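PDB 3MZO: Lin2634 protein from Listeria innocua, which binds calcium ions and is probably an HD-domain phosphohydrolase related to the YfbR-like 5'-deoxynucleotidases. Local coordinates for residues 70-74 with 75-79; 185-188 with 189-192; 152-156 with 157-161; 42-45 with 46-50. All blocks are in the same frame, centred on the assembly; numbering follows the deposited sequence. Where two conformers were deposited one is given.

From the N terminus, contact 4 (42-45 with 46-50) comes first, two turns near the end of helix 31-51. Contact 1 (70-74 with 75-79) follows in the loop between helices 58-67 and 87-108, just after the metal-binding pair His68 and Asp69. Contact 3 (152-156 with 157-161) rounds the corner from helix 129-151 into helix 158-172, and contact 2 (185-188 with 189-192) ends helix 177-191. All four are local and lie in series, so none nests within or crosses another. Contacts 2 and 4 alone touch, where Ile186 CD1 lies 4.1 Å from Phe44 CE2, joining helices 177-191 and 31-51; both also meet the third subunit.

Contact 1 (70-74 with 75-79); sequences YSELF and IGDIK
Glu72 and Ile75, the residues most buried here, meet first through the backbone: Glu72 CA sends its hydrogen almost straight at Ile75 O, a CA-H...O contact of 3.4 Å. The side chain of Glu72 carries on from there. With CG anti to the carbonyl carbon (chi1 -80°) and the chain extended beyond it, the chain passes Gly76 at CG and carries the carboxylate beside Asp77 CB to Lys79, whose side chain arrives from the opposite direction. Glu72 OE2 and Lys79 NZ form a salt bridge at a very short 2.5 Å. The same ammonium group, Lys79 NZ, reaches Asp77 OD2 at 2.7 Å, and that oxygen accepts on its anti lone pair, away from the other carboxylate oxygen. Lysine suits this place because one cation can serve two acids: Glu72 OE2 and Asp77 OD2 lie 4.0 Å apart, and the shared charge probably eases their repulsion. This network belongs to the loop that follows the His-Asp pair of the HD-domain metal site. Glu72 is itself a calcium ligand in a structure of this protein, though that ion is not bound to this chain, and its side chain lies close to that of Asp69. Ser71 O is gripped twice as the 3-10 turn ends, by Phe74 N at 3.0 Å and by Ile75 N at 3.1 Å, the latter in the carbonyl plane. The oxygen also sits above one face of the Phe74 ring, offset toward its rim. Phe74 CD1 touches Ile75 CG2 at 3.9 Å. The branched aliphatic chain of Ile75 suits a buried position, packing on Val96 of helix 87-108 and on Leu93 of the second subunit.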
loop_
_atom_site.group_PDB
_atom_site.type_symbol
_atom_site.label_atom_id
_atom_site.label_comp_id
_atom_site.label_asym_id
_atom_site.label_seq_id
_atom_site.Cartn_x
_atom_site.Cartn_y
_atom_site.Cartn_z
ATOM N N TYR B 70 24.036 2.155 -0.614
ATOM C CA TYR B 70 23.682 3.166 0.354
ATOM C C TYR B 70 23.434 4.527 -0.338
ATOM O O TYR B 70 22.524 5.259 0.040
ATOM C CB TYR B 70 24.774 3.270 1.443
ATOM C CG TYR B 70 24.452 4.318 2.467
ATOM C CD1 TYR B 70 23.537 4.071 3.472
ATOM C CD2 TYR B 70 25.026 5.583 2.397
ATOM C CE1 TYR B 70 23.195 5.039 4.388
ATOM C CE2 TYR B 70 24.692 6.567 3.317
ATOM C CZ TYR B 70 23.784 6.287 4.315
ATOM O OH TYR B 70 23.428 7.268 5.207
ATOM N N SER B 71 24.198 4.831 -1.382
ATOM C CA SER B 71 24.056 6.113 -2.106
ATOM C C SER B 71 22.722 6.308 -2.799
ATOM O O SER B 71 22.374 7.454 -3.199
ATOM C CB SER B 71 25.195 6.295 -3.124
ATOM O OG SER B 71 25.296 5.203 -4.021
ATOM N N GLU B 72 21.961 5.223 -2.962
ATOM C CA GLU B 72 20.619 5.347 -3.534
ATOM C C GLU B 72 19.687 6.192 -2.643
ATOM O O GLU B 72 18.602 6.617 -3.076
ATOM C CB GLU B 72 20.052 3.986 -3.970
ATOM C CG GLU B 72 20.638 3.572 -5.345
ATOM C CD GLU B 72 20.324 2.140 -5.780
ATOM O OE1 GLU B 72 19.170 1.695 -5.629
ATOM O OE2 GLU B 72 21.235 1.466 -6.321
ATOM N N LEU B 73 20.147 6.499 -1.426
ATOM C CA LEU B 73 19.429 7.408 -0.541
ATOM C C LEU B 73 19.234 8.778 -1.171
ATOM O O LEU B 73 18.233 9.441 -0.887
ATOM C CB LEU B 73 20.194 7.637 0.751
ATOM C CG LEU B 73 19.722 7.028 2.041
ATOM C CD1 LEU B 73 20.747 7.457 3.086
ATOM C CD2 LEU B 73 18.357 7.504 2.421
ATOM N N PHE B 74 20.196 9.202 -1.992
ATOM C CA PHE B 74 20.178 10.560 -2.591
ATOM C C PHE B 74 20.294 10.627 -4.134
ATOM O O PHE B 74 19.998 11.663 -4.721
ATOM C CB PHE B 74 21.217 11.484 -1.921
ATOM C CG PHE B 74 22.514 10.815 -1.557
ATOM C CD1 PHE B 74 23.495 10.603 -2.503
ATOM C CD2 PHE B 74 22.766 10.448 -0.248
ATOM C CE1 PHE B 74 24.696 10.007 -2.152
ATOM C CE2 PHE B 74 23.968 9.841 0.116
ATOM C CZ PHE B 74 24.931 9.615 -0.834
ATOM N N ILE B 75 20.700 9.542 -4.787
ATOM C CA ILE B 75 20.684 9.494 -6.242
ATOM C C ILE B 75 20.409 8.068 -6.742
ATOM O O ILE B 75 21.117 7.119 -6.381
ATOM C CB ILE B 75 22.000 10.052 -6.829
ATOM C CG1 ILE B 75 21.973 9.949 -8.368
ATOM C CG2 ILE B 75 23.212 9.352 -6.166
ATOM C CD1 ILE B 75 22.986 10.801 -9.098
ATOM N N GLY B 76 19.344 7.917 -7.528
ATOM C CA GLY B 76 18.978 6.629 -8.122
ATOM C C GLY B 76 20.009 6.082 -9.084
ATOM O O GLY B 76 20.881 6.811 -9.574
ATOM N N ASP B 77 19.892 4.797 -9.378
ATOM C CA ASP B 77 20.863 4.105 -10.219
ATOM C C ASP B 77 20.083 3.332 -11.274
ATOM O O ASP B 77 19.163 2.584 -10.918
ATOM C CB ASP B 77 21.678 3.149 -9.331
ATOM C CG ASP B 77 22.825 2.441 -10.076
ATOM O OD1 ASP B 77 23.630 3.127 -10.746
ATOM O OD2 ASP B 77 22.936 1.193 -9.964
ATOM N N ILE B 78 20.433 3.495 -12.553
ATOM C CA ILE B 78 19.702 2.790 -13.624
ATOM C C ILE B 78 20.086 1.281 -13.584
ATOM O O ILE B 78 21.242 0.943 -13.832
ATOM C CB ILE B 78 19.962 3.412 -15.043
ATOM C CG1 ILE B 78 19.821 4.941 -15.034
ATOM C CG2 ILE B 78 18.995 2.819 -16.080
ATOM C CD1 ILE B 78 20.291 5.583 -16.309
ATOM N N LYS B 79 19.119 0.410 -13.243
ATOM C CA LYS B 79 19.308 -1.077 -13.094
ATOM C C LYS B 79 19.040 -1.891 -14.384
ATOM O O LYS B 79 19.474 -3.048 -14.524
ATOM C CB LYS B 79 18.370 -1.635 -11.995
ATOM C CG LYS B 79 18.907 -1.650 -10.539
ATOM C CD LYS B 79 19.825 -0.491 -10.215
ATOM C CE LYS B 79 19.904 -0.195 -8.730
ATOM N NZ LYS B 79 21.312 -0.072 -8.262
#

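Contact 2 (185-188 with 189-192)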
loop_
_atom_site.group_PDB
_atom_site.type_symbol
_atom_site.label_atom_id
_atom_site.label_comp_id
_atom_site.label_asym_id
_atom_site.label_seq_id
_atom_site.Cartn_x
_atom_site.Cartn_y
_atom_site.Cartn_z
ATOM N N GLU B 185 26.087 -25.674 -10.669
ATOM C CA GLU B 185 25.128 -26.173 -9.680
ATOM C C GLU B 185 23.883 -25.323 -9.488
ATOM O O GLU B 185 22.786 -25.869 -9.340
ATOM C CB GLU B 185 25.825 -26.341 -8.331
ATOM C CG GLU B 185 26.993 -27.314 -8.336
ATOM C CD GLU B 185 26.579 -28.762 -8.586
ATOM O OE1 GLU B 185 25.365 -29.089 -8.492
ATOM O OE2 GLU B 185 27.483 -29.576 -8.868
ATOM N N ILE B 186 24.015 -24.005 -9.529
ATOM C CA ILE B 186 22.896 -23.141 -9.168
ATOM C C ILE B 186 22.034 -22.845 -10.390
ATOM O O ILE B 186 20.829 -22.980 -10.320
ATOM C CB ILE B 186 23.378 -21.854 -8.494
ATOM C CG1 ILE B 186 24.210 -22.199 -7.247
ATOM C CG2 ILE B 186 22.192 -20.898 -8.158
ATOM C CD1 ILE B 186 24.825 -20.984 -6.599
ATOM N N LEU B 187 22.645 -22.446 -11.509
ATOM C CA LEU B 187 21.844 -22.071 -12.700
ATOM C C LEU B 187 20.938 -23.215 -13.179
ATOM O O LEU B 187 19.773 -23.005 -13.509
ATOM C CB LEU B 187 22.758 -21.570 -13.823
ATOM C CG LEU B 187 22.145 -21.065 -15.128
ATOM C CD1 LEU B 187 21.165 -19.923 -14.859
ATOM C CD2 LEU B 187 23.282 -20.615 -16.081
ATOM N N PRO B 188 21.457 -24.442 -13.198
ATOM C CA PRO B 188 20.577 -25.544 -13.610
ATOM C C PRO B 188 19.370 -25.788 -12.696
ATOM O O PRO B 188 18.313 -26.179 -13.193
ATOM C CB PRO B 188 21.517 -26.747 -13.621
ATOM C CG PRO B 188 22.858 -26.146 -13.943
ATOM C CD PRO B 188 22.872 -24.867 -13.162
ATOM N N ASP B 189 19.500 -25.518 -11.395
ATOM C CA ASP B 189 18.369 -25.673 -10.472
ATOM C C ASP B 189 17.315 -24.597 -10.721
ATOM O O ASP B 189 16.121 -24.883 -10.605
ATOM C CB ASP B 189 18.797 -25.632 -8.993
ATOM C CG ASP B 189 19.496 -26.908 -8.510
ATOM O OD1 ASP B 189 19.517 -27.966 -9.194
ATOM O OD2 ASP B 189 20.051 -26.837 -7.399
HETATM N N MSE B 190 17.751 -23.370 -11.057
HETATM C CA MSE B 190 16.812 -22.304 -11.472
HETATM C C MSE B 190 15.998 -22.788 -12.660
HETATM O O MSE B 190 14.783 -22.669 -12.664
HETATM C CB MSE B 190 17.530 -20.995 -11.875
HETATM C CG MSE B 190 18.266 -20.302 -10.743
HETATM SE SE MSE B 190 19.347 -18.789 -11.348
HETATM C CE MSE B 190 17.877 -17.567 -11.576
ATOM N N LEU B 191 16.684 -23.367 -13.642
ATOM C CA LEU B 191 16.017 -23.812 -14.876
ATOM C C LEU B 191 15.241 -25.118 -14.712
ATOM O O LEU B 191 14.387 -25.441 -15.525
ATOM C CB LEU B 191 17.029 -23.937 -16.006
ATOM C CG LEU B 191 17.670 -22.613 -16.430
ATOM C CD1 LEU B 191 18.631 -22.899 -17.547
ATOM C CD2 LEU B 191 16.659 -21.599 -16.864
ATOM N N ALA B 192 15.541 -25.888 -13.682
ATOM C CA ALA B 192 14.699 -27.035 -13.356
ATOM C C ALA B 192 13.405 -26.616 -12.610
ATOM O O ALA B 192 12.577 -27.470 -12.326
ATOM C CB ALA B 192 15.491 -28.085 -12.550
#
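Ile186 O takes two backbone donors from the next turn, Met190 N at 3.2 Å and Asp189 N at 3.1 Å. The first bond is nearly straight, while the second is weak, its N-H...O angle only 124°. Leu191 N continues the i to i+4 pattern to Leu187 O at 3.1 Å. Proline at 188 has no N-H to give to the turn before, and the helix is kinked there; Pro188 O still accepts from Ala192 N at 2.8 Å, the shortest of these bonds. This is the C-terminal end of helix 177-191, whose final turn is closed by that bond. The main side-chain touch is between Leu187 and the selenomethionine Met190: the CD1 branch of the leucine meets SE at 4.1 Å, the two chains set at a slant to one another. In Met190, CB lies over Leu187 O, and CG, anti to the carbonyl carbon (chi1 -65°), comes beside Ile186 O before the chain bends at chi3. A long, flexible chain suits this buried place, where it also packs on Leu143, Tyr144 and Phe147 of helix 129-151. Leu191 CG rests 3.6 Å from Leu187 O. Both leucines offer branched apolar ends to Tyr163 of helix 158-172 and Thr205 of helix 201-211, while the acidic Asp189 and the apolar Met190 both pack on His5 of the third subunit.

Contact 3 (152-156 with 157-161)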
loop_
_atom_site.group_PDB
_atom_site.type_symbol
_atom_site.label_atom_id
_atom_site.label_comp_id
_atom_site.label_asym_id
_atom_site.label_seq_id
_atom_site.Cartn_x
_atom_site.Cartn_y
_atom_site.Cartn_z
ATOM N N LYS B 152 6.637 -15.563 -13.325
ATOM C CA LYS B 152 5.235 -15.167 -13.084
ATOM C C LYS B 152 4.539 -14.650 -14.328
ATOM O O LYS B 152 3.366 -14.284 -14.292
ATOM C CB LYS B 152 5.168 -14.144 -11.948
ATOM C CG LYS B 152 5.639 -14.654 -10.611
ATOM C CD LYS B 152 5.542 -13.516 -9.565
ATOM C CE LYS B 152 5.907 -13.907 -8.172
ATOM N NZ LYS B 152 7.382 -14.151 -8.030
ATOM N N GLY B 153 5.254 -14.654 -15.449
ATOM C CA GLY B 153 4.700 -14.242 -16.731
ATOM C C GLY B 153 4.493 -12.729 -16.824
ATOM O O GLY B 153 3.590 -12.278 -17.493
ATOM N N ASN B 154 5.319 -11.951 -16.136
ATOM C CA ASN B 154 5.237 -10.525 -16.235
ATOM C C ASN B 154 5.254 -10.125 -17.716
ATOM O O ASN B 154 6.144 -10.515 -18.455
ATOM C CB ASN B 154 6.401 -9.874 -15.490
ATOM C CG ASN B 154 6.251 -8.370 -15.379
ATOM O OD1 ASN B 154 5.966 -7.712 -16.376
ATOM N ND2 ASN B 154 6.457 -7.819 -14.169
ATOM N N PRO B 155 4.272 -9.341 -18.149
ATOM C CA PRO B 155 4.230 -9.107 -19.569
ATOM C C PRO B 155 5.350 -8.224 -20.131
ATOM O O PRO B 155 5.517 -8.212 -21.334
ATOM C CB PRO B 155 2.854 -8.460 -19.793
ATOM C CG PRO B 155 2.384 -8.016 -18.435
ATOM C CD PRO B 155 3.045 -8.913 -17.453
ATOM N N GLU B 156 6.104 -7.514 -19.299
ATOM C CA GLU B 156 7.111 -6.586 -19.801
ATOM C C GLU B 156 8.393 -7.262 -20.260
ATOM O O GLU B 156 9.060 -7.933 -19.472
ATOM C CB GLU B 156 7.468 -5.549 -18.721
ATOM C CG GLU B 156 6.365 -4.523 -18.429
ATOM C CD GLU B 156 6.068 -3.587 -19.604
ATOM O OE1 GLU B 156 6.821 -3.570 -20.603
ATOM O OE2 GLU B 156 5.065 -2.852 -19.533
ATOM N N ASN B 157 8.785 -7.033 -21.516
ATOM C CA ASN B 157 10.026 -7.637 -22.028
ATOM C C ASN B 157 11.285 -7.175 -21.285
ATOM O O ASN B 157 12.316 -7.853 -21.345
ATOM C CB ASN B 157 10.208 -7.410 -23.546
ATOM C CG ASN B 157 11.219 -8.408 -24.170
ATOM O OD1 ASN B 157 11.040 -9.634 -24.084
ATOM N ND2 ASN B 157 12.290 -7.878 -24.789
ATOM N N ILE B 158 11.213 -6.036 -20.593
ATOM C CA ILE B 158 12.364 -5.520 -19.878
ATOM C C ILE B 158 12.990 -6.608 -18.980
ATOM O O ILE B 158 14.196 -6.706 -18.883
ATOM C CB ILE B 158 12.022 -4.242 -19.045
ATOM C CG1 ILE B 158 13.291 -3.481 -18.679
ATOM C CG2 ILE B 158 11.289 -4.562 -17.748
ATOM C CD1 ILE B 158 14.023 -2.924 -19.876
ATOM N N PHE B 159 12.175 -7.457 -18.366
ATOM C CA PHE B 159 12.710 -8.465 -17.436
ATOM C C PHE B 159 13.573 -9.531 -18.127
ATOM O O PHE B 159 14.624 -9.913 -17.592
ATOM C CB PHE B 159 11.582 -9.044 -16.604
ATOM C CG PHE B 159 10.935 -8.007 -15.744
ATOM C CD1 PHE B 159 11.622 -7.460 -14.662
ATOM C CD2 PHE B 159 9.696 -7.506 -16.055
ATOM C CE1 PHE B 159 11.048 -6.465 -13.884
ATOM C CE2 PHE B 159 9.122 -6.498 -15.280
ATOM C CZ PHE B 159 9.809 -5.991 -14.192
ATOM N N VAL B 160 13.177 -9.951 -19.330
ATOM C CA VAL B 160 14.001 -10.867 -20.123
ATOM C C VAL B 160 15.321 -10.206 -20.484
ATOM O O VAL B 160 16.391 -10.851 -20.472
ATOM C CB VAL B 160 13.275 -11.284 -21.423
ATOM C CG1 VAL B 160 14.286 -11.819 -22.474
ATOM C CG2 VAL B 160 12.193 -12.317 -21.098
ATOM N N GLU B 161 15.261 -8.914 -20.783
ATOM C CA GLU B 161 16.461 -8.156 -21.122
ATOM C C GLU B 161 17.403 -8.011 -19.937
ATOM O O GLU B 161 18.626 -8.111 -20.096
ATOM C CB GLU B 161 16.097 -6.767 -21.669
ATOM C CG GLU B 161 15.391 -6.795 -23.031
ATOM C CD GLU B 161 14.637 -5.480 -23.338
ATOM O OE1 GLU B 161 14.960 -4.421 -22.733
ATOM O OE2 GLU B 161 13.704 -5.513 -24.182
HETATM O O HOH W 1 9.582 -3.767 -21.212
#
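An Asx turn leads out of the Schellman motif that ends helix 129-151 and into the first turn of helix 158-172. Gly153 takes the positive phi of the Schellman motif, a conformation that glycine adopts readily. Asn154 OD1 then accepts from Glu156 N at 2.9 Å, a nearly straight bond lying in the carbonyl plane. Because CG stands anti to the backbone N (chi1 -171°), the same amide reaches Phe159: ND2 comes within 3.2 Å of CE2, with the amide and ring planes 53° apart. One ring face is covered by Ile158 CG2, over its centre. Glu156 O receives Phe159 N in a weak bond of 3.3 Å, and a water bridges Glu156 OE1, at 2.8 Å, to Ile158 N, at 2.9 Å. Asn157 ND2 reaches along the new helix to Glu161 OE2, also at 2.8 Å. Asn154 ND2 has further partners in Glu149 OE1 and Phe24 O. Asparagine suits the corner because it offers an acceptor and a donor at once: its oxygen fixes the turn, while its nitrogen ties the turn to helix 129-151 and to the loop at Phe24.

Contact 4 (42-45 with 46-50); sequences AQFF and GAVEE
Four consecutive i to i+4 hydrogen bonds of 2.8 to 3.2 Å carry helix 31-51 through this region: Gly46 N to Ala42 O, Ala47 N to Gln43 O, Val48 N to Phe44 O and Glu49 N to Phe45 O. The chief side-chain contact lies one turn apart on the same side of the helix. Val48 CG2 rests over one face of the Phe44 ring, 3.5 Å from CZ, a close apolar fit between a methyl group and the aromatic surface. The CB of Phe44 starts out away from the following turn, but with CG anti to the backbone N (chi1 169°) the ring comes round to Val48; Val48 turns CG2 back beside its own backbone N to meet the ring. Ala47 contributes just a methyl group, its CB 3.2 Å from Phe44 O, as is usual one turn along a helix, and buried Gly46, with no side chain, adds no bulk to the helix surface. Glu49 bends at chi2 after CG passes 3.4 Å from Phe45 O, and its buried carboxylate is satisfied by Asn54 ND2 and Ser178 OG. Gln43, also buried, pairs its amide oxygen with Tyr62 OH and its nitrogen with Asn67 of the third subunit, which also sets its Phe113 edge-to-face against the Phe44 ring. Within the chain, Ala42 fits among helices 58-67 and 129-151, Phe45 packs between helix 129-151 and helix 177-191, and Val48 leans on Tyr181 of helix 177-191.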
loop_
_atom_site.group_PDB
_atom_site.type_symbol
_atom_site.label_atom_id
_atom_site.label_comp_id
_atom_site.label_asym_id
_atom_site.label_seq_id
_atom_site.Cartn_x
_atom_site.Cartn_y
_atom_site.Cartn_z
ATOM N N ALA B 42 27.144 -12.702 -1.444
ATOM C CA ALA B 42 28.590 -12.497 -1.434
ATOM C C ALA B 42 29.281 -13.401 -0.408
ATOM O O ALA B 42 30.351 -13.982 -0.679
ATOM C CB ALA B 42 28.935 -11.009 -1.172
ATOM N N GLN B 43 28.653 -13.514 0.757
ATOM C CA GLN B 43 29.094 -14.396 1.841
ATOM C C GLN B 43 29.184 -15.821 1.352
ATOM O O GLN B 43 30.110 -16.542 1.711
ATOM C CB GLN B 43 28.094 -14.299 3.002
ATOM C CG GLN B 43 28.215 -15.326 4.154
ATOM C CD GLN B 43 27.264 -15.003 5.278
ATOM O OE1 GLN B 43 27.603 -14.271 6.219
ATOM N NE2 GLN B 43 26.057 -15.514 5.176
ATOM N N PHE B 44 28.196 -16.254 0.568
ATOM C CA PHE B 44 28.253 -17.587 0.035
ATOM C C PHE B 44 29.420 -17.734 -0.937
ATOM O O PHE B 44 30.173 -18.707 -0.871
ATOM C CB PHE B 44 26.965 -18.015 -0.652
ATOM C CG PHE B 44 27.129 -19.284 -1.414
ATOM C CD1 PHE B 44 27.186 -20.482 -0.754
ATOM C CD2 PHE B 44 27.312 -19.266 -2.798
ATOM C CE1 PHE B 44 27.409 -21.680 -1.461
ATOM C CE2 PHE B 44 27.508 -20.441 -3.500
ATOM C CZ PHE B 44 27.553 -21.656 -2.818
ATOM N N PHE B 45 29.593 -16.780 -1.851
ATOM C CA PHE B 45 30.715 -16.882 -2.773
ATOM C C PHE B 45 32.068 -16.823 -2.054
ATOM O O PHE B 45 33.041 -17.469 -2.490
ATOM C CB PHE B 45 30.613 -15.862 -3.933
ATOM C CG PHE B 45 29.499 -16.172 -4.915
ATOM C CD1 PHE B 45 29.326 -17.456 -5.430
ATOM C CD2 PHE B 45 28.611 -15.173 -5.318
ATOM C CE1 PHE B 45 28.286 -17.740 -6.309
ATOM C CE2 PHE B 45 27.581 -15.456 -6.217
ATOM C CZ PHE B 45 27.416 -16.729 -6.694
ATOM N N GLY B 46 32.144 -16.056 -0.985
ATOM C CA GLY B 46 33.303 -16.050 -0.113
ATOM C C GLY B 46 33.687 -17.467 0.358
ATOM O O GLY B 46 34.869 -17.831 0.358
ATOM N N ALA B 47 32.669 -18.238 0.756
ATOM C CA ALA B 47 32.829 -19.629 1.167
ATOM C C ALA B 47 33.363 -20.461 0.026
ATOM O O ALA B 47 34.274 -21.273 0.225
ATOM C CB ALA B 47 31.488 -20.201 1.695
ATOM N N VAL B 48 32.840 -20.235 -1.178
ATOM C CA VAL B 48 33.279 -20.980 -2.337
ATOM C C VAL B 48 34.744 -20.677 -2.628
ATOM O O VAL B 48 35.532 -21.580 -2.863
ATOM C CB VAL B 48 32.412 -20.697 -3.594
ATOM C CG1 VAL B 48 33.027 -21.367 -4.806
ATOM C CG2 VAL B 48 30.952 -21.193 -3.353
ATOM N N GLU B 49 35.123 -19.405 -2.581
ATOM C CA GLU B 49 36.536 -19.049 -2.774
ATOM C C GLU B 49 37.469 -19.643 -1.690
ATOM O O GLU B 49 38.559 -20.162 -1.992
ATOM C CB GLU B 49 36.682 -17.533 -2.847
ATOM C CG GLU B 49 35.961 -16.895 -4.069
ATOM C CD GLU B 49 36.465 -17.364 -5.419
ATOM O OE1 GLU B 49 37.650 -17.785 -5.518
ATOM O OE2 GLU B 49 35.669 -17.306 -6.385
ATOM N N GLU B 50 37.039 -19.571 -0.437
ATOM C CA GLU B 50 37.770 -20.159 0.689
ATOM C C GLU B 50 37.951 -21.672 0.436
ATOM O O GLU B 50 39.057 -22.243 0.588
ATOM C CB GLU B 50 37.003 -19.876 2.015
ATOM C CG GLU B 50 37.617 -20.493 3.261
ATOM C CD GLU B 50 36.817 -20.248 4.527
ATOM O OE1 GLU B 50 35.613 -20.612 4.594
ATOM O OE2 GLU B 50 37.420 -19.711 5.482
#